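Local coordinates for small archaeal modifier protein 1 (Haloferax volcanii DS2, PDB 4HRO) that is covalently attached to lysines of target proteins as a ubiquitin-like modifier and also carries sulfur for molybdenum cofactor biosynthesis, at residues W6-L12 and L81-P85. Numbering follows the deposited sequence.
Sequences WKLFADL and LALFP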
loop_
_atom_site.group_PDB
_atom_site.type_symbol
_atom_site.label_atom_id
_atom_site.label_comp_id
_atom_site.label_asym_id
_atom_site.label_seq_id
_atom_site.Cartn_x
_atom_site.Cartn_y
_atom_site.Cartn_z
ATOM N N TRP A 6 -0.315 -2.171 -6.490
ATOM C CA TRP A 6 -0.959 -1.073 -5.796
ATOM C C TRP A 6 -1.457 -0.046 -6.803
ATOM O O TRP A 6 -0.742 0.306 -7.760
ATOM C CB TRP A 6 0.042 -0.368 -4.877
ATOM C CG TRP A 6 0.327 -1.097 -3.613
ATOM C CD1 TRP A 6 1.358 -1.951 -3.367
ATOM C CD2 TRP A 6 -0.439 -1.031 -2.412
ATOM N NE1 TRP A 6 1.284 -2.426 -2.072
ATOM C CE2 TRP A 6 0.184 -1.874 -1.468
ATOM C CE3 TRP A 6 -1.610 -0.356 -2.042
ATOM C CZ2 TRP A 6 -0.321 -2.052 -0.181
ATOM C CZ3 TRP A 6 -2.106 -0.535 -0.766
ATOM C CH2 TRP A 6 -1.467 -1.373 0.144
ATOM N N LYS A 7 -2.652 0.477 -6.550
ATOM C CA LYS A 7 -3.117 1.711 -7.156
ATOM C C LYS A 7 -3.067 2.823 -6.139
ATOM O O LYS A 7 -3.422 2.633 -4.968
ATOM C CB LYS A 7 -4.531 1.552 -7.696
ATOM C CG LYS A 7 -4.516 1.006 -9.107
ATOM C CD LYS A 7 -5.890 0.960 -9.701
ATOM C CE LYS A 7 -5.823 0.905 -11.207
ATOM N NZ LYS A 7 -7.166 0.718 -11.771
ATOM N N LEU A 8 -2.589 3.976 -6.607
ATOM C CA LEU A 8 -2.418 5.173 -5.794
ATOM C C LEU A 8 -3.231 6.314 -6.396
ATOM O O LEU A 8 -3.452 6.361 -7.603
ATOM C CB LEU A 8 -0.950 5.597 -5.793
ATOM C CG LEU A 8 0.069 4.557 -5.333
ATOM C CD1 LEU A 8 1.484 5.142 -5.469
ATOM C CD2 LEU A 8 -0.212 4.037 -3.958
ATOM N N PHE A 9 -3.622 7.260 -5.544
ATOM C CA PHE A 9 -4.534 8.334 -5.908
ATOM C C PHE A 9 -4.042 9.660 -5.377
ATOM O O PHE A 9 -3.358 9.730 -4.347
ATOM C CB PHE A 9 -5.951 8.007 -5.414
ATOM C CG PHE A 9 -6.470 6.747 -6.009
ATOM C CD1 PHE A 9 -7.153 6.777 -7.210
ATOM C CD2 PHE A 9 -6.184 5.532 -5.439
ATOM C CE1 PHE A 9 -7.571 5.609 -7.813
ATOM C CE2 PHE A 9 -6.598 4.355 -6.039
ATOM C CZ PHE A 9 -7.273 4.391 -7.225
ATOM N N ALA A 10 -4.397 10.710 -6.112
ATOM C CA ALA A 10 -4.175 12.086 -5.709
ATOM C C ALA A 10 -2.701 12.290 -5.335
ATOM O O ALA A 10 -1.802 11.946 -6.108
ATOM C CB ALA A 10 -5.156 12.498 -4.576
ATOM N N ASP A 11 -2.431 12.850 -4.164
ATOM C CA ASP A 11 -1.055 13.174 -3.800
ATOM C C ASP A 11 -0.147 11.951 -3.681
ATOM O O ASP A 11 1.073 12.056 -3.861
ATOM C CB ASP A 11 -1.031 13.990 -2.496
ATOM C CG ASP A 11 -1.796 13.338 -1.344
ATOM O OD1 ASP A 11 -3.012 13.050 -1.484
ATOM O OD2 ASP A 11 -1.181 13.165 -0.271
ATOM N N LEU A 12 -0.707 10.798 -3.341
ATOM C CA LEU A 12 0.110 9.589 -3.256
ATOM C C LEU A 12 0.642 9.179 -4.636
ATOM O O LEU A 12 1.816 8.838 -4.783
ATOM C CB LEU A 12 -0.688 8.458 -2.609
ATOM C CG LEU A 12 -1.259 8.774 -1.220
ATOM C CD1 LEU A 12 -2.066 7.608 -0.670
ATOM C CD2 LEU A 12 -0.163 9.175 -0.244
ATOM N N LEU A 81 -4.428 -4.043 -4.821
ATOM C CA LEU A 81 -4.406 -3.269 -3.585
ATOM C C LEU A 81 -4.573 -1.810 -3.946
ATOM O O LEU A 81 -4.076 -1.362 -4.978
ATOM C CB LEU A 81 -3.076 -3.503 -2.845
ATOM C CG LEU A 81 -2.723 -4.979 -2.596
ATOM C CD1 LEU A 81 -1.367 -5.075 -1.885
ATOM C CD2 LEU A 81 -3.803 -5.720 -1.839
ATOM N N ALA A 82 -5.250 -1.047 -3.104
ATOM C CA ALA A 82 -5.477 0.379 -3.365
ATOM C C ALA A 82 -5.209 1.185 -2.112
ATOM O O ALA A 82 -5.557 0.765 -0.996
ATOM C CB ALA A 82 -6.889 0.642 -3.876
ATOM N N LEU A 83 -4.615 2.354 -2.299
ATOM C CA LEU A 83 -4.261 3.240 -1.218
ATOM C C LEU A 83 -4.832 4.619 -1.510
ATOM O O LEU A 83 -4.380 5.307 -2.451
ATOM C CB LEU A 83 -2.742 3.310 -1.095
ATOM C CG LEU A 83 -2.177 3.972 0.156
ATOM C CD1 LEU A 83 -2.547 3.199 1.394
ATOM C CD2 LEU A 83 -0.668 4.098 0.073
ATOM N N PHE A 84 -5.820 5.022 -0.711
ATOM C CA PHE A 84 -6.440 6.331 -0.851
ATOM C C PHE A 84 -6.065 7.199 0.328
ATOM O O PHE A 84 -6.144 6.769 1.474
ATOM C CB PHE A 84 -7.975 6.224 -0.884
ATOM C CG PHE A 84 -8.534 5.586 -2.121
ATOM C CD1 PHE A 84 -8.837 6.356 -3.219
ATOM C CD2 PHE A 84 -8.813 4.236 -2.167
ATOM C CE1 PHE A 84 -9.378 5.795 -4.353
ATOM C CE2 PHE A 84 -9.350 3.669 -3.301
ATOM C CZ PHE A 84 -9.635 4.453 -4.389
ATOM N N PRO A 85 -5.708 8.456 0.060
ATOM C CA PRO A 85 -5.559 9.390 1.167
ATOM C C PRO A 85 -6.915 9.675 1.840
ATOM O O PRO A 85 -7.969 9.322 1.322
ATOM C CB PRO A 85 -4.955 10.625 0.503
ATOM C CG PRO A 85 -5.472 10.576 -0.892
ATOM C CD PRO A 85 -5.622 9.117 -1.253
#
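The carbonyl oxygen of Leu81 takes the amide hydrogen of Lys7 (N to O 2.8 Å), supplemented by a weaker CA-H...O contact from Trp6 CA at 3.2 Å. The same residue uses its own carbonyl: Lys7 O lies 2.9 Å from Leu83 N in a nearly linear C=O...N arrangement. One residue reaching the two neighbours of its partner, Ala82, is the parallel-strand pattern, and here it joins 2-8 to 80-84, the central parallel pair of the beta-grasp fold shared by ubiquitin and the ThiS family. On the helix-covered face, Leu81 lays its CB over the six-membered ring of Trp6 in a CH-pi contact, 3.6 Å from the ring centroid, while its CD1 sits over the same face, above CE2 and CZ2. Leu35 and Leu38 of helix 31-41 also pack on the indole. Nearby, Leu83 CB touches both Trp6 CZ3 and Leu8 CD2; chi1 of -168° carries Leu83 CG away from the backbone N, where it meets Leu12 CD1 at 3.7 Å.

Past the bonded pairs the chains diverge, and side chains take over. Phe9 and Phe84 form an offset stack, centroids 4.1 Å apart and planes 11° from parallel, with Phe84 CE1 above the centre of the Phe9 ring. Leu83 O, buried without a hydrogen-bond partner, is flanked by apolar carbon: Leu12 CD1 lies 3.7 Å from it, and Phe9 turns its ring edge to the same oxygen, with CD2 at 3.5 Å.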